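Local atomic coordinates of greglin (Schistocerca gregaria, PDB entry 4GI3), a protein that inhibits serine proteases, including subtilisin, neutrophil and pancreatic elastases, chymotrypsin and cathepsin G, but not pancreatic trypsin or neutrophil protease 3. Residues C21-V32 / V45-E56. Numbering follows the deposited sequence.
Unlike the reference sequence in segment 21-32: Cys21 (reference Leu), Cys25 (reference Ser).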
loop_
_atom_site.group_PDB
_atom_site.type_symbol
_atom_site.label_atom_id
_atom_site.label_comp_id
_atom_site.label_asym_id
_atom_site.label_seq_id
_atom_site.Cartn_x
_atom_site.Cartn_y
_atom_site.Cartn_z
ATOM N N CYS B 21 19.316 1.607 12.453
ATOM C CA CYS B 21 18.819 0.514 11.615
ATOM C C CYS B 21 17.390 0.758 11.113
ATOM O O CYS B 21 16.535 1.142 11.912
ATOM C CB CYS B 21 18.948 -0.831 12.321
ATOM S SG CYS B 21 20.660 -1.394 12.510
ATOM N N PRO B 22 17.129 0.526 9.799
ATOM C CA PRO B 22 15.785 0.778 9.235
ATOM C C PRO B 22 14.673 -0.103 9.792
ATOM O O PRO B 22 14.723 -1.330 9.678
ATOM C CB PRO B 22 15.985 0.543 7.736
ATOM C CG PRO B 22 17.467 0.637 7.512
ATOM C CD PRO B 22 18.061 0.072 8.750
ATOM N N SER B 23 13.654 0.545 10.366
ATOM C CA SER B 23 12.516 -0.085 11.030
ATOM C C SER B 23 11.313 -0.365 10.139
ATOM O O SER B 23 10.441 -1.147 10.531
ATOM C CB SER B 23 12.072 0.765 12.217
ATOM O OG SER B 23 12.809 1.974 12.342
ATOM N N ILE B 24 11.244 0.273 8.963
ATOM C CA ILE B 24 10.090 0.141 8.068
ATOM C C ILE B 24 10.516 -0.456 6.750
ATOM O O ILE B 24 11.555 -0.065 6.212
ATOM C CB ILE B 24 9.380 1.528 7.868
ATOM C CG1 ILE B 24 8.974 2.226 9.201
ATOM C CG2 ILE B 24 8.231 1.485 6.824
ATOM C CD1 ILE B 24 7.850 1.582 10.016
ATOM N N CYS B 25 9.696 -1.374 6.219
ATOM C CA CYS B 25 9.906 -2.022 4.922
ATOM C C CYS B 25 8.682 -1.886 4.005
ATOM O O CYS B 25 7.579 -1.757 4.529
ATOM C CB CYS B 25 10.297 -3.483 5.114
ATOM S SG CYS B 25 12.001 -3.699 5.695
ATOM N N PRO B 26 8.829 -1.957 2.650
ATOM C CA PRO B 26 7.641 -1.935 1.792
ATOM C C PRO B 26 6.878 -3.245 1.956
ATOM O O PRO B 26 7.489 -4.261 2.293
ATOM C CB PRO B 26 8.219 -1.814 0.372
ATOM C CG PRO B 26 9.678 -1.547 0.546
ATOM C CD PRO B 26 10.044 -2.177 1.844
ATOM N N LEU B 27 5.565 -3.242 1.704
ATOM C CA LEU B 27 4.779 -4.456 1.880
ATOM C C LEU B 27 4.601 -5.268 0.600
ATOM O O LEU B 27 3.507 -5.695 0.238
ATOM C CB LEU B 27 3.499 -4.232 2.729
ATOM C CG LEU B 27 3.771 -4.180 4.239
ATOM C CD1 LEU B 27 2.635 -3.481 4.996
ATOM C CD2 LEU B 27 3.997 -5.610 4.798
ATOM N N ILE B 28 5.727 -5.464 -0.102
ATOM C CA ILE B 28 5.780 -6.288 -1.301
ATOM C C ILE B 28 5.991 -7.717 -0.805
ATOM O O ILE B 28 6.747 -7.940 0.145
ATOM C CB ILE B 28 6.920 -5.814 -2.249
ATOM C CG1 ILE B 28 7.015 -6.734 -3.480
ATOM C CG2 ILE B 28 8.294 -5.662 -1.499
ATOM C CD1 ILE B 28 7.441 -6.065 -4.758
ATOM N N TYR B 29 5.296 -8.668 -1.411
ATOM C CA TYR B 29 5.480 -10.062 -1.029
ATOM C C TYR B 29 6.388 -10.669 -2.087
ATOM O O TYR B 29 5.973 -10.883 -3.223
ATOM C CB TYR B 29 4.122 -10.791 -0.938
ATOM C CG TYR B 29 4.243 -12.266 -0.628
ATOM C CD1 TYR B 29 4.598 -12.703 0.643
ATOM C CD2 TYR B 29 3.955 -13.230 -1.596
ATOM C CE1 TYR B 29 4.699 -14.064 0.940
ATOM C CE2 TYR B 29 4.034 -14.592 -1.305
ATOM C CZ TYR B 29 4.402 -15.003 -0.034
ATOM O OH TYR B 29 4.493 -16.345 0.268
ATOM N N ALA B 30 7.645 -10.905 -1.717
ATOM C CA ALA B 30 8.657 -11.506 -2.615
ATOM C C ALA B 30 9.506 -12.402 -1.702
ATOM O O ALA B 30 10.580 -11.992 -1.255
ATOM C CB ALA B 30 9.486 -10.410 -3.270
ATOM N N PRO B 31 8.943 -13.554 -1.245
ATOM C CA PRO B 31 9.644 -14.337 -0.217
ATOM C C PRO B 31 11.000 -14.877 -0.612
ATOM O O PRO B 31 11.240 -15.191 -1.782
ATOM C CB PRO B 31 8.636 -15.409 0.189
ATOM C CG PRO B 31 7.736 -15.526 -0.942
ATOM C CD PRO B 31 7.666 -14.191 -1.617
ATOM N N VAL B 32 11.879 -14.928 0.386
ATOM C CA VAL B 32 13.269 -15.360 0.266
ATOM C C VAL B 32 13.633 -16.291 1.423
ATOM O O VAL B 32 13.288 -16.040 2.584
ATOM C CB VAL B 32 14.213 -14.135 0.190
ATOM C CG1 VAL B 32 13.976 -13.341 -1.094
ATOM C CG2 VAL B 32 14.063 -13.228 1.407
ATOM N N VAL B 45 9.230 -12.529 4.343
ATOM C CA VAL B 45 8.321 -11.971 3.334
ATOM C C VAL B 45 9.026 -11.275 2.146
ATOM O O VAL B 45 8.488 -11.273 1.048
ATOM C CB VAL B 45 7.189 -11.120 3.950
ATOM C CG1 VAL B 45 6.255 -12.002 4.782
ATOM C CG2 VAL B 45 7.757 -10.005 4.804
ATOM N N ASN B 46 10.228 -10.733 2.381
ATOM C CA ASN B 46 11.082 -10.085 1.381
ATOM C C ASN B 46 12.486 -9.847 1.927
ATOM O O ASN B 46 12.703 -9.956 3.143
ATOM C CB ASN B 46 10.459 -8.763 0.859
ATOM C CG ASN B 46 10.179 -7.735 1.908
ATOM O OD1 ASN B 46 11.027 -7.401 2.743
ATOM N ND2 ASN B 46 8.977 -7.171 1.860
ATOM N N GLU B 47 13.432 -9.447 1.030
ATOM C CA GLU B 47 14.812 -9.144 1.399
ATOM C C GLU B 47 14.898 -8.018 2.406
ATOM O O GLU B 47 15.743 -8.094 3.279
ATOM C CB GLU B 47 15.639 -8.763 0.176
ATOM C CG GLU B 47 16.198 -9.906 -0.640
ATOM C CD GLU B 47 17.132 -9.407 -1.729
ATOM O OE1 GLU B 47 18.053 -8.619 -1.410
ATOM O OE2 GLU B 47 16.915 -9.765 -2.910
ATOM N N CYS B 48 14.035 -6.965 2.309
ATOM C CA CYS B 48 14.071 -5.868 3.280
ATOM C C CYS B 48 13.928 -6.368 4.716
ATOM O O CYS B 48 14.652 -5.905 5.589
ATOM C CB CYS B 48 13.034 -4.789 2.965
ATOM S SG CYS B 48 13.158 -3.322 4.029
ATOM N N GLU B 49 12.991 -7.294 4.956
ATOM C CA GLU B 49 12.747 -7.854 6.295
ATOM C C GLU B 49 13.947 -8.656 6.824
ATOM O O GLU B 49 14.266 -8.546 8.011
ATOM C CB GLU B 49 11.457 -8.671 6.349
ATOM C CG GLU B 49 10.178 -7.826 6.259
ATOM C CD GLU B 49 9.879 -6.779 7.324
ATOM O OE1 GLU B 49 9.116 -5.837 7.011
ATOM O OE2 GLU B 49 10.381 -6.897 8.466
ATOM N N VAL B 50 14.638 -9.399 5.934
ATOM C CA VAL B 50 15.842 -10.165 6.311
ATOM C C VAL B 50 16.913 -9.188 6.801
ATOM O O VAL B 50 17.504 -9.404 7.861
ATOM C CB VAL B 50 16.433 -11.038 5.174
ATOM C CG1 VAL B 50 17.511 -11.960 5.731
ATOM C CG2 VAL B 50 15.380 -11.850 4.453
ATOM N N ARG B 51 17.166 -8.111 6.011
ATOM C CA ARG B 51 18.154 -7.076 6.312
ATOM C C ARG B 51 17.867 -6.355 7.626
ATOM O O ARG B 51 18.798 -6.033 8.362
ATOM C CB ARG B 51 18.258 -6.070 5.164
ATOM C CG ARG B 51 18.931 -6.616 3.907
ATOM C CD ARG B 51 19.256 -5.511 2.901
ATOM N NE ARG B 51 18.079 -5.041 2.159
ATOM C CZ ARG B 51 17.420 -3.911 2.413
ATOM N NH1 ARG B 51 17.811 -3.113 3.403
ATOM N NH2 ARG B 51 16.368 -3.569 1.682
ATOM N N LYS B 52 16.575 -6.117 7.920
ATOM C CA LYS B 52 16.108 -5.442 9.132
ATOM C C LYS B 52 16.500 -6.291 10.355
ATOM O O LYS B 52 17.085 -5.759 11.299
ATOM C CB LYS B 52 14.584 -5.255 9.060
ATOM C CG LYS B 52 13.987 -4.485 10.250
ATOM C CD LYS B 52 12.465 -4.637 10.376
ATOM C CE LYS B 52 11.690 -3.887 9.325
ATOM N NZ LYS B 52 10.226 -4.159 9.405
ATOM N N CYS B 53 16.197 -7.607 10.301
ATOM C CA CYS B 53 16.498 -8.606 11.326
ATOM C C CYS B 53 18.010 -8.640 11.599
ATOM O O CYS B 53 18.415 -8.548 12.752
ATOM C CB CYS B 53 15.955 -9.972 10.912
ATOM S SG CYS B 53 16.050 -11.247 12.201
ATOM N N GLY B 54 18.819 -8.659 10.536
ATOM C CA GLY B 54 20.277 -8.638 10.632
ATOM C C GLY B 54 20.850 -7.403 11.305
ATOM O O GLY B 54 21.755 -7.512 12.134
ATOM N N CYS B 55 20.318 -6.219 10.965
ATOM C CA CYS B 55 20.745 -4.919 11.491
ATOM C C CYS B 55 20.356 -4.681 12.961
ATOM O O CYS B 55 21.211 -4.310 13.769
ATOM C CB CYS B 55 20.220 -3.797 10.599
ATOM S SG CYS B 55 21.150 -2.248 10.722
ATOM N N GLU B 56 19.056 -4.822 13.275
ATOM C CA GLU B 56 18.461 -4.561 14.589
ATOM C C GLU B 56 18.859 -5.553 15.659
ATOM O O GLU B 56 19.124 -5.152 16.798
ATOM C CB GLU B 56 16.918 -4.521 14.500
ATOM C CG GLU B 56 16.353 -3.337 13.729
ATOM C CD GLU B 56 14.842 -3.176 13.738
ATOM O OE1 GLU B 56 14.119 -4.167 14.004
ATOM O OE2 GLU B 56 14.379 -2.048 13.450
HETATM O O HOH W 1 7.583 -6.146 4.526
HETATM O O HOH W 2 12.452 -10.083 -1.728
#
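ND2 of the Asn46 carboxamide donates to Ile28 O (2.9 Å), which lies 5° out of the amide plane, and more weakly to Pro26 O (3.3 Å). With CG set between its backbone N and carbonyl carbon (chi1 58°), the amide turns OD1 to cap the helix, accepting from Glu49 N. The Tyr29 ring carries Pro31 CD over the centre of one face and stacks on an aromatic side chain of another protein's chain. Its neighbour Ala30 N bonds to Val45 O (2.9 Å). A water links Pro26 O, Asn46 ND2 and Glu49 OE1. Lys52 lays CG against the buried, partnerless Pro22 O (3.3 Å) and turns at its CG-CD bond (chi3 -73°), bringing NZ to Glu49 OE2 (2.9 Å) on its syn side and, weakly, to Ser23 O. Cut back to an alanine, this position would probably leave the Glu49 carboxylate without its countercharge and freer to turn from the water. Disulfides Cys21–Cys55 and Cys25–Cys48 tie 21-32 to the helix; Val32 CG2 packs on Val50 CG2 (3.6 Å). An asparagine bracing the carbonyls flanking Leu27, while Cys25 and Pro26 pair with a strand of that chain, is consistent with the canonical binding loop of a Kazal-type inhibitor.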